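Carbonic anhydrase (Sordaria macrospora, PDB 4O1K) catalyses the reversible hydration of carbon dioxide to bicarbonate as a zinc-dependent, tetrameric beta-class carbonic anhydrase. Local coordinates at residues A[92-100]-A[173-182]; A[103-114]-A[188-198]. One frame throughout, in Å; residues are numbered along the deposited sequence.

Contact 1. Residues A[92-100]-A[173-182]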
loop_
_atom_site.group_PDB
_atom_site.type_symbol
_atom_site.label_atom_id
_atom_site.label_comp_id
_atom_site.label_asym_id
_atom_site.label_seq_id
_atom_site.Cartn_x
_atom_site.Cartn_y
_atom_site.Cartn_z
ATOM N N MET A 92 -1.037 9.520 -0.297
ATOM C CA MET A 92 -1.550 9.970 -1.590
ATOM C C MET A 92 -2.983 10.463 -1.467
ATOM O O MET A 92 -3.371 11.503 -2.033
ATOM C CB MET A 92 -1.462 8.860 -2.626
ATOM C CG MET A 92 -0.052 8.551 -3.032
ATOM S SD MET A 92 0.583 9.969 -3.978
ATOM C CE MET A 92 1.798 10.544 -2.825
ATOM N N SER A 93 -3.765 9.748 -0.679
ATOM C CA SER A 93 -5.153 10.130 -0.505
ATOM C C SER A 93 -5.217 11.394 0.345
ATOM O O SER A 93 -6.076 12.271 0.117
ATOM C CB SER A 93 -5.973 8.979 0.096
ATOM O OG SER A 93 -5.522 8.684 1.390
ATOM N N VAL A 94 -4.304 11.547 1.300
ATOM C CA VAL A 94 -4.346 12.838 1.984
ATOM C C VAL A 94 -3.920 14.080 1.134
ATOM O O VAL A 94 -4.488 15.176 1.296
ATOM C CB VAL A 94 -3.694 12.788 3.342
ATOM C CG1 VAL A 94 -2.219 12.819 3.238
ATOM C CG2 VAL A 94 -4.126 13.966 4.094
ATOM N N ILE A 95 -2.968 13.915 0.219
ATOM C CA ILE A 95 -2.591 15.003 -0.694
ATOM C C ILE A 95 -3.776 15.315 -1.601
ATOM O O ILE A 95 -4.179 16.492 -1.794
ATOM C CB ILE A 95 -1.363 14.595 -1.534
ATOM C CG1 ILE A 95 -0.159 14.448 -0.608
ATOM C CG2 ILE A 95 -1.071 15.627 -2.645
ATOM C CD1 ILE A 95 1.118 13.949 -1.297
ATOM N N GLU A 96 -4.346 14.263 -2.169
ATOM C CA GLU A 96 -5.507 14.433 -3.037
ATOM C C GLU A 96 -6.629 15.198 -2.329
ATOM O O GLU A 96 -7.202 16.152 -2.880
ATOM C CB GLU A 96 -6.013 13.051 -3.459
ATOM C CG GLU A 96 -7.391 13.055 -4.102
ATOM C CD GLU A 96 -7.301 13.113 -5.604
ATOM O OE1 GLU A 96 -6.435 13.863 -6.089
ATOM O OE2 GLU A 96 -8.076 12.402 -6.285
ATOM N N TYR A 97 -6.924 14.784 -1.099
ATOM C CA TYR A 97 -8.013 15.361 -0.309
ATOM C C TYR A 97 -7.753 16.800 0.110
ATOM O O TYR A 97 -8.664 17.643 0.096
ATOM C CB TYR A 97 -8.244 14.505 0.936
ATOM C CG TYR A 97 -9.402 14.933 1.822
ATOM C CD1 TYR A 97 -10.724 14.841 1.389
ATOM C CD2 TYR A 97 -9.171 15.381 3.108
ATOM C CE1 TYR A 97 -11.780 15.215 2.231
ATOM C CE2 TYR A 97 -10.198 15.751 3.944
ATOM C CZ TYR A 97 -11.493 15.667 3.513
ATOM O OH TYR A 97 -12.479 16.056 4.389
ATOM N N ALA A 98 -6.511 17.082 0.479
ATOM C CA ALA A 98 -6.115 18.429 0.897
ATOM C C ALA A 98 -6.147 19.400 -0.269
ATOM O O ALA A 98 -6.586 20.550 -0.127
ATOM C CB ALA A 98 -4.723 18.406 1.533
ATOM N N VAL A 99 -5.681 18.952 -1.430
ATOM C CA VAL A 99 -5.598 19.854 -2.581
ATOM C C VAL A 99 -6.961 20.056 -3.211
ATOM O O VAL A 99 -7.386 21.183 -3.488
ATOM C CB VAL A 99 -4.680 19.289 -3.634
ATOM C CG1 VAL A 99 -4.810 20.081 -4.907
ATOM C CG2 VAL A 99 -3.230 19.293 -3.118
ATOM N N LYS A 100 -7.653 18.955 -3.452
ATOM C CA LYS A 100 -8.880 19.023 -4.237
ATOM C C LYS A 100 -10.122 19.406 -3.440
ATOM O O LYS A 100 -10.975 20.149 -3.929
ATOM C CB LYS A 100 -9.097 17.712 -4.998
ATOM C CG LYS A 100 -8.597 17.797 -6.438
ATOM C CD LYS A 100 -8.363 16.429 -7.063
ATOM C CE LYS A 100 -8.257 16.545 -8.581
ATOM N NZ LYS A 100 -8.871 15.366 -9.271
ATOM N N VAL A 173 5.645 15.150 -4.164
ATOM C CA VAL A 173 4.352 15.853 -4.075
ATOM C C VAL A 173 4.039 16.508 -5.421
ATOM O O VAL A 173 2.892 16.433 -5.911
ATOM C CB VAL A 173 4.340 16.948 -2.983
ATOM C CG1 VAL A 173 3.027 17.741 -3.055
ATOM C CG2 VAL A 173 4.452 16.328 -1.619
ATOM N N VAL A 174 5.056 17.090 -6.049
ATOM C CA VAL A 174 4.815 17.767 -7.349
ATOM C C VAL A 174 4.351 16.855 -8.492
ATOM O O VAL A 174 3.654 17.293 -9.444
ATOM C CB VAL A 174 6.033 18.596 -7.763
ATOM C CG1 VAL A 174 5.845 19.275 -9.124
ATOM C CG2 VAL A 174 6.278 19.650 -6.741
ATOM N N LYS A 175 4.732 15.587 -8.413
ATOM C CA LYS A 175 4.325 14.611 -9.431
ATOM C C LYS A 175 2.841 14.333 -9.420
ATOM O O LYS A 175 2.286 13.856 -10.429
ATOM C CB LYS A 175 5.057 13.291 -9.215
ATOM C CG LYS A 175 6.584 13.378 -9.317
ATOM C CD LYS A 175 7.217 12.005 -8.929
ATOM C CE LYS A 175 8.747 12.123 -8.848
ATOM N NZ LYS A 175 9.331 10.818 -8.372
ATOM N N THR A 176 2.178 14.609 -8.289
ATOM C CA THR A 176 0.753 14.273 -8.188
ATOM C C THR A 176 -0.098 15.061 -9.153
ATOM O O THR A 176 0.150 16.241 -9.382
ATOM C CB THR A 176 0.190 14.373 -6.758
ATOM O OG1 THR A 176 0.168 15.744 -6.312
ATOM C CG2 THR A 176 1.040 13.547 -5.827
ATOM N N ALA A 177 -1.094 14.392 -9.734
ATOM C CA ALA A 177 -2.006 15.021 -10.684
ATOM C C ALA A 177 -2.776 16.161 -10.030
ATOM O O ALA A 177 -2.992 17.209 -10.650
ATOM C CB ALA A 177 -2.978 13.972 -11.283
ATOM N N ALA A 178 -3.164 15.956 -8.772
ATOM C CA ALA A 178 -3.949 16.940 -8.030
ATOM C C ALA A 178 -3.182 18.249 -7.977
ATOM O O ALA A 178 -3.711 19.324 -8.343
ATOM C CB ALA A 178 -4.217 16.430 -6.619
ATOM N N LEU A 179 -1.941 18.155 -7.502
ATOM C CA LEU A 179 -1.073 19.331 -7.372
ATOM C C LEU A 179 -0.918 20.066 -8.695
ATOM O O LEU A 179 -1.103 21.290 -8.763
ATOM C CB LEU A 179 0.325 18.954 -6.861
ATOM C CG LEU A 179 1.047 20.304 -6.810
ATOM C CD1 LEU A 179 1.327 20.740 -5.407
ATOM C CD2 LEU A 179 2.265 20.432 -7.717
ATOM N N GLN A 180 -0.587 19.331 -9.756
ATOM C CA GLN A 180 -0.341 19.978 -11.047
ATOM C C GLN A 180 -1.584 20.653 -11.615
ATOM O O GLN A 180 -1.518 21.791 -12.094
ATOM C CB GLN A 180 0.239 18.990 -12.072
ATOM C CG GLN A 180 0.641 19.699 -13.362
ATOM C CD GLN A 180 1.190 18.762 -14.413
ATOM O OE1 GLN A 180 1.037 19.003 -15.613
ATOM N NE2 GLN A 180 1.845 17.693 -13.972
ATOM N N GLN A 181 -2.711 19.953 -11.565
ATOM C CA GLN A 181 -3.972 20.510 -12.048
ATOM C C GLN A 181 -4.330 21.784 -11.288
ATOM O O GLN A 181 -4.575 22.834 -11.905
ATOM C CB GLN A 181 -5.095 19.477 -11.929
ATOM C CG GLN A 181 -4.987 18.320 -12.937
ATOM C CD GLN A 181 -5.785 17.100 -12.515
ATOM O OE1 GLN A 181 -6.062 16.903 -11.328
ATOM N NE2 GLN A 181 -6.152 16.269 -13.482
ATOM N N SER A 182 -4.341 21.698 -9.957
ATOM C CA SER A 182 -4.655 22.871 -9.140
ATOM C C SER A 182 -3.700 24.023 -9.430
ATOM O O SER A 182 -4.131 25.175 -9.576
ATOM C CB SER A 182 -4.649 22.523 -7.642
ATOM O OG SER A 182 -5.205 23.592 -6.882
HETATM O O HOH W 1 -3.333 13.323 -7.264
#
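A178 sets its methyl against V99 and E96 where the helices 92-100 and 177-182 come together, their segment axes 9.1 Å apart and only 21° from parallel. CA of E96 and CA of A178 lie 5.8 Å apart, a spacing that the small alanine permits. On the other helix V99 and I95 share the work: CG1 of V99, anti to the backbone N (chi1 169°), reaches across to S182 CB at 3.7 Å and also touches the carbonyl O and CB of A178. From beside it the carboxylate of E96 bends over, OE1 coming 3.4 Å from A178 CB; one water accepts from A178 N at 3.0 Å and donates weakly to the same OE1, so the first turn of helix 177-182 is linked to the acid through solvent. One turn before V99, I95 splits its branches: CD1 meets V173 CG2 at 4.1 Å, whereas CG2 rests near T176 OG1. That hydroxyl donates back to V173 O at 2.8 Å, and it also takes a weak N-cap bond from L179 N. The CG2 methyl of T176 meets M92 SD. At the far end the aliphatic part of K100 passes Q181, whose NE2 is bound by D126 of the third subunit. V99 and L179 both also touch I107 of strand 106-112. The arrangement is that of neighbouring helices lying alongside each other on one face of the central beta-sheet in the alpha/beta fold of beta-carbonic anhydrases, with T176 as N-cap of helix 177-186.

Contact 2. Residues A[103-114]-A[188-198]. With ZN (zinc ion), chain B.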
loop_
_atom_site.group_PDB
_atom_site.type_symbol
_atom_site.label_atom_id
_atom_site.label_comp_id
_atom_site.label_asym_id
_atom_site.label_seq_id
_atom_site.Cartn_x
_atom_site.Cartn_y
_atom_site.Cartn_z
ATOM N N LYS A 103 -8.757 22.521 -0.561
ATOM C CA LYS A 103 -8.230 23.696 -1.272
ATOM C C LYS A 103 -7.163 24.409 -0.443
ATOM O O LYS A 103 -7.144 25.636 -0.302
ATOM C CB LYS A 103 -9.355 24.662 -1.645
ATOM C CG LYS A 103 -10.536 24.007 -2.356
ATOM C CD LYS A 103 -10.252 23.797 -3.824
ATOM C CE LYS A 103 -11.510 23.364 -4.585
ATOM N NZ LYS A 103 -11.181 22.387 -5.683
ATOM N N VAL A 104 -6.272 23.594 0.105
ATOM C CA VAL A 104 -5.114 24.025 0.837
ATOM C C VAL A 104 -4.271 24.970 -0.045
ATOM O O VAL A 104 -4.195 24.768 -1.253
ATOM C CB VAL A 104 -4.413 22.712 1.300
ATOM C CG1 VAL A 104 -2.988 22.585 0.828
ATOM C CG2 VAL A 104 -4.607 22.495 2.808
ATOM N N LYS A 105 -3.709 26.036 0.535
ATOM C CA LYS A 105 -2.901 26.978 -0.239
ATOM C C LYS A 105 -1.417 26.630 -0.224
ATOM O O LYS A 105 -0.646 27.086 -1.095
ATOM C CB LYS A 105 -3.076 28.401 0.305
ATOM C CG LYS A 105 -4.158 29.222 -0.386
ATOM C CD LYS A 105 -5.548 28.844 0.019
ATOM C CE LYS A 105 -6.467 30.058 -0.154
ATOM N NZ LYS A 105 -6.364 30.596 -1.544
ATOM N N HIS A 106 -1.019 25.825 0.763
ATOM C CA HIS A 106 0.375 25.471 0.960
ATOM C C HIS A 106 0.501 23.983 1.275
ATOM O O HIS A 106 -0.327 23.415 1.985
ATOM C CB HIS A 106 0.951 26.257 2.146
ATOM C CG HIS A 106 0.853 27.740 1.995
ATOM N ND1 HIS A 106 1.779 28.476 1.286
ATOM C CD2 HIS A 106 -0.054 28.629 2.475
ATOM C CE1 HIS A 106 1.442 29.759 1.332
ATOM N NE2 HIS A 106 0.333 29.878 2.044
ATOM N N ILE A 107 1.550 23.349 0.759
ATOM C CA ILE A 107 1.892 22.002 1.222
ATOM C C ILE A 107 3.337 22.093 1.696
ATOM O O ILE A 107 4.183 22.566 0.969
ATOM C CB ILE A 107 1.794 20.969 0.108
ATOM C CG1 ILE A 107 0.363 20.885 -0.432
ATOM C CG2 ILE A 107 2.171 19.561 0.654
ATOM C CD1 ILE A 107 0.175 19.850 -1.573
ATOM N N VAL A 108 3.611 21.692 2.934
ATOM C CA VAL A 108 4.965 21.783 3.484
ATOM C C VAL A 108 5.392 20.353 3.759
ATOM O O VAL A 108 4.619 19.613 4.356
ATOM C CB VAL A 108 4.913 22.459 4.859
ATOM C CG1 VAL A 108 6.269 22.330 5.567
ATOM C CG2 VAL A 108 4.464 23.942 4.721
ATOM N N VAL A 109 6.596 19.979 3.337
ATOM C CA VAL A 109 7.225 18.753 3.831
ATOM C C VAL A 109 8.266 19.247 4.805
ATOM O O VAL A 109 9.152 20.017 4.426
ATOM C CB VAL A 109 7.926 17.979 2.709
ATOM C CG1 VAL A 109 8.723 16.803 3.285
ATOM C CG2 VAL A 109 6.890 17.452 1.733
ATOM N N CYS A 110 8.150 18.824 6.064
ATOM C CA CYS A 110 9.091 19.285 7.079
ATOM C C CYS A 110 9.890 18.116 7.601
ATOM O O CYS A 110 9.321 17.188 8.201
ATOM C CB CYS A 110 8.343 19.935 8.238
ATOM S SG CYS A 110 9.470 20.818 9.380
ATOM N N GLY A 111 11.197 18.131 7.365
ATOM C CA GLY A 111 12.024 17.104 7.973
ATOM C C GLY A 111 12.594 17.664 9.260
ATOM O O GLY A 111 12.252 18.782 9.658
ATOM N N HIS A 112 13.467 16.904 9.913
ATOM C CA HIS A 112 14.078 17.432 11.134
ATOM C C HIS A 112 15.421 16.779 11.362
ATOM O O HIS A 112 15.607 15.594 11.052
ATOM C CB HIS A 112 13.136 17.294 12.344
ATOM C CG HIS A 112 12.871 15.877 12.750
ATOM N ND1 HIS A 112 13.216 15.383 13.990
ATOM C CD2 HIS A 112 12.315 14.844 12.071
ATOM C CE1 HIS A 112 12.908 14.096 14.049
ATOM N NE2 HIS A 112 12.346 13.752 12.906
ATOM N N TYR A 113 16.384 17.563 11.848
ATOM C CA TYR A 113 17.714 16.997 12.084
ATOM C C TYR A 113 17.636 16.052 13.253
ATOM O O TYR A 113 16.829 16.256 14.175
ATOM C CB TYR A 113 18.765 18.087 12.354
ATOM C CG TYR A 113 18.976 19.002 11.166
ATOM C CD1 TYR A 113 19.418 18.500 9.947
ATOM C CD2 TYR A 113 18.737 20.359 11.257
ATOM C CE1 TYR A 113 19.602 19.329 8.852
ATOM C CE2 TYR A 113 18.932 21.200 10.166
ATOM C CZ TYR A 113 19.362 20.674 8.966
ATOM O OH TYR A 113 19.545 21.493 7.872
ATOM N N GLY A 114 18.472 15.019 13.226
ATOM C CA GLY A 114 18.439 14.034 14.285
ATOM C C GLY A 114 17.380 12.977 14.043
ATOM O O GLY A 114 17.184 12.109 14.887
ATOM N N PHE A 188 -2.141 27.783 -6.962
ATOM C CA PHE A 188 -1.904 27.187 -5.642
ATOM C C PHE A 188 -2.282 25.707 -5.694
ATOM O O PHE A 188 -2.987 25.294 -6.616
ATOM C CB PHE A 188 -2.635 27.963 -4.523
ATOM C CG PHE A 188 -4.147 27.857 -4.542
ATOM C CD1 PHE A 188 -4.921 28.956 -4.887
ATOM C CD2 PHE A 188 -4.792 26.693 -4.127
ATOM C CE1 PHE A 188 -6.302 28.878 -4.880
ATOM C CE2 PHE A 188 -6.172 26.605 -4.128
ATOM C CZ PHE A 188 -6.927 27.696 -4.501
ATOM N N PRO A 189 -1.807 24.883 -4.729
ATOM C CA PRO A 189 -0.906 25.189 -3.614
ATOM C C PRO A 189 0.532 25.362 -4.056
ATOM O O PRO A 189 0.943 24.868 -5.110
ATOM C CB PRO A 189 -1.008 23.936 -2.728
ATOM C CG PRO A 189 -1.329 22.831 -3.683
ATOM C CD PRO A 189 -2.270 23.481 -4.685
ATOM N N VAL A 190 1.304 26.078 -3.250
ATOM C CA VAL A 190 2.732 26.080 -3.473
ATOM C C VAL A 190 3.356 25.156 -2.437
ATOM O O VAL A 190 2.801 24.922 -1.350
ATOM C CB VAL A 190 3.347 27.489 -3.430
ATOM C CG1 VAL A 190 2.801 28.345 -4.593
ATOM C CG2 VAL A 190 3.066 28.154 -2.099
ATOM N N ILE A 191 4.509 24.640 -2.789
ATOM C CA ILE A 191 5.152 23.606 -2.009
ATOM C C ILE A 191 6.402 24.124 -1.323
ATOM O O ILE A 191 7.204 24.840 -1.947
ATOM C CB ILE A 191 5.509 22.479 -2.947
ATOM C CG1 ILE A 191 4.280 21.601 -3.126
ATOM C CG2 ILE A 191 6.658 21.661 -2.422
ATOM C CD1 ILE A 191 4.497 20.557 -4.085
ATOM N N HIS A 192 6.573 23.756 -0.054
ATOM C CA HIS A 192 7.733 24.193 0.716
ATOM C C HIS A 192 8.449 22.998 1.304
ATOM O O HIS A 192 7.803 22.011 1.679
ATOM C CB HIS A 192 7.310 25.071 1.879
ATOM C CG HIS A 192 6.364 26.162 1.511
ATOM N ND1 HIS A 192 6.786 27.426 1.151
ATOM C CD2 HIS A 192 5.011 26.199 1.500
ATOM C CE1 HIS A 192 5.730 28.184 0.905
ATOM N NE2 HIS A 192 4.641 27.466 1.118
ATOM N N GLY A 193 9.778 23.095 1.384
ATOM C CA GLY A 193 10.576 22.061 2.026
ATOM C C GLY A 193 11.309 22.734 3.169
ATOM O O GLY A 193 12.134 23.590 2.941
ATOM N N TRP A 194 11.005 22.339 4.393
ATOM C CA TRP A 194 11.602 22.978 5.566
ATOM C C TRP A 194 12.238 21.916 6.435
ATOM O O TRP A 194 11.970 20.710 6.261
ATOM C CB TRP A 194 10.523 23.711 6.360
ATOM C CG TRP A 194 9.832 24.869 5.645
ATOM C CD1 TRP A 194 10.253 25.532 4.515
ATOM C CD2 TRP A 194 8.590 25.489 6.031
ATOM N NE1 TRP A 194 9.345 26.539 4.192
ATOM C CE2 TRP A 194 8.315 26.519 5.100
ATOM C CE3 TRP A 194 7.678 25.268 7.076
ATOM C CZ2 TRP A 194 7.171 27.337 5.195
ATOM C CZ3 TRP A 194 6.539 26.081 7.163
ATOM C CH2 TRP A 194 6.295 27.091 6.223
ATOM N N VAL A 195 13.112 22.334 7.348
ATOM C CA VAL A 195 13.738 21.381 8.247
ATOM C C VAL A 195 13.788 22.026 9.616
ATOM O O VAL A 195 14.223 23.175 9.729
ATOM C CB VAL A 195 15.169 21.011 7.819
ATOM C CG1 VAL A 195 15.747 19.981 8.791
ATOM C CG2 VAL A 195 15.182 20.428 6.435
ATOM N N PHE A 196 13.310 21.308 10.635
ATOM C CA PHE A 196 13.314 21.782 12.015
ATOM C C PHE A 196 14.564 21.298 12.718
ATOM O O PHE A 196 15.059 20.187 12.440
ATOM C CB PHE A 196 12.056 21.289 12.752
ATOM C CG PHE A 196 12.007 21.673 14.189
ATOM C CD1 PHE A 196 11.765 22.991 14.565
ATOM C CD2 PHE A 196 12.180 20.714 15.180
ATOM C CE1 PHE A 196 11.713 23.349 15.912
ATOM C CE2 PHE A 196 12.137 21.068 16.531
ATOM C CZ PHE A 196 11.908 22.385 16.892
ATOM N N ASN A 197 15.071 22.127 13.634
ATOM C CA ASN A 197 16.327 21.858 14.304
ATOM C C ASN A 197 16.027 21.887 15.802
ATOM O O ASN A 197 15.782 22.974 16.379
ATOM C CB ASN A 197 17.351 22.961 13.961
ATOM C CG ASN A 197 18.765 22.623 14.418
ATOM O OD1 ASN A 197 18.988 21.674 15.172
ATOM N ND2 ASN A 197 19.726 23.408 13.964
ATOM N N PHE A 198 16.041 20.715 16.429
ATOM C CA PHE A 198 15.684 20.564 17.835
ATOM C C PHE A 198 16.691 21.255 18.758
ATOM O O PHE A 198 16.418 21.438 19.948
ATOM C CB PHE A 198 15.631 19.075 18.185
ATOM C CG PHE A 198 16.971 18.396 18.092
ATOM C CD1 PHE A 198 17.387 17.810 16.908
ATOM C CD2 PHE A 198 17.826 18.364 19.187
ATOM C CE1 PHE A 198 18.627 17.193 16.816
ATOM C CE2 PHE A 198 19.072 17.751 19.107
ATOM C CZ PHE A 198 19.471 17.163 17.919
HETATM ZN ZN ZN B . 12.144 11.822 12.095
#
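Y113 receives the CG1 methyl of V195 over the centre of one ring face, 3.6 Å from CG1 to the ring centroid, while the amide carbon of N197 stands at the ring edge with the amide plane turned 78° from the ring. With CG1 opposite the backbone N, V195 carries the methyl over that face. Replacing Y113 by an alanine would probably leave this methyl without its aromatic cover and E163 without the hydroxyl it bonds. Both methyls of V108 lie over the W194 indole, CG2 4.0 Å from the centroid of the six-membered ring; H192 CB shares that face, toward the rim, and W194 CZ2 covers a face of H192. The H106 and H192 rings meet rim to rim, planes 35° apart, and H106 ND1 shares a hydrogen bond of 3.0 Å with H192 NE2. F188 carries the K105 ammonium over a face, a cation-pi contact with NZ 4.2 Å from the ring centroid; F198 turns its ring edge to Y113 O, 3.2 Å from CD1. Strands 106-112 and 190-197 run parallel, with I107, V109, G111 and Y113 donating backbone bonds to the partner; W194 N to V109 O, at 3.0 Å, is nearly straight (169°). P189, which follows a cis peptide, lays its ring on I107, CG to CD1 3.9 Å. H112 binds the zinc ion through NE2 at 2.1 Å, with C56, D58 and C115 completing the site. Strand 51-56 flanks 106-112 and strand 202-205 flanks 190-197; helices 154-174 and 177-186 cover the face of I107 and I191, and the second subunit brings H18 and F22 to H106 and W194 on the other face.

After the N-terminal helices and the strands 51-56 and 74-79, helix 89-100 runs through a short turn into strand 106-112, which carries the zinc ligand H112. A long, wholly strand-free and mostly helical excursion follows before the end of helix 154-174 and the start of helix 177-186 return to helix 89-100, closing contact 1 over 72 intervening residues. The chain then turns into strand 190-197, which pairs with 106-112 and closes contact 2 over 73. The two loops therefore cross, each helix-strand unit meeting its counterpart. They also touch directly: S182 OG bonds F188 O, A98 O bonds V104 N, and V173 and V174 pack on I191, joining the helical layer to the central sheet.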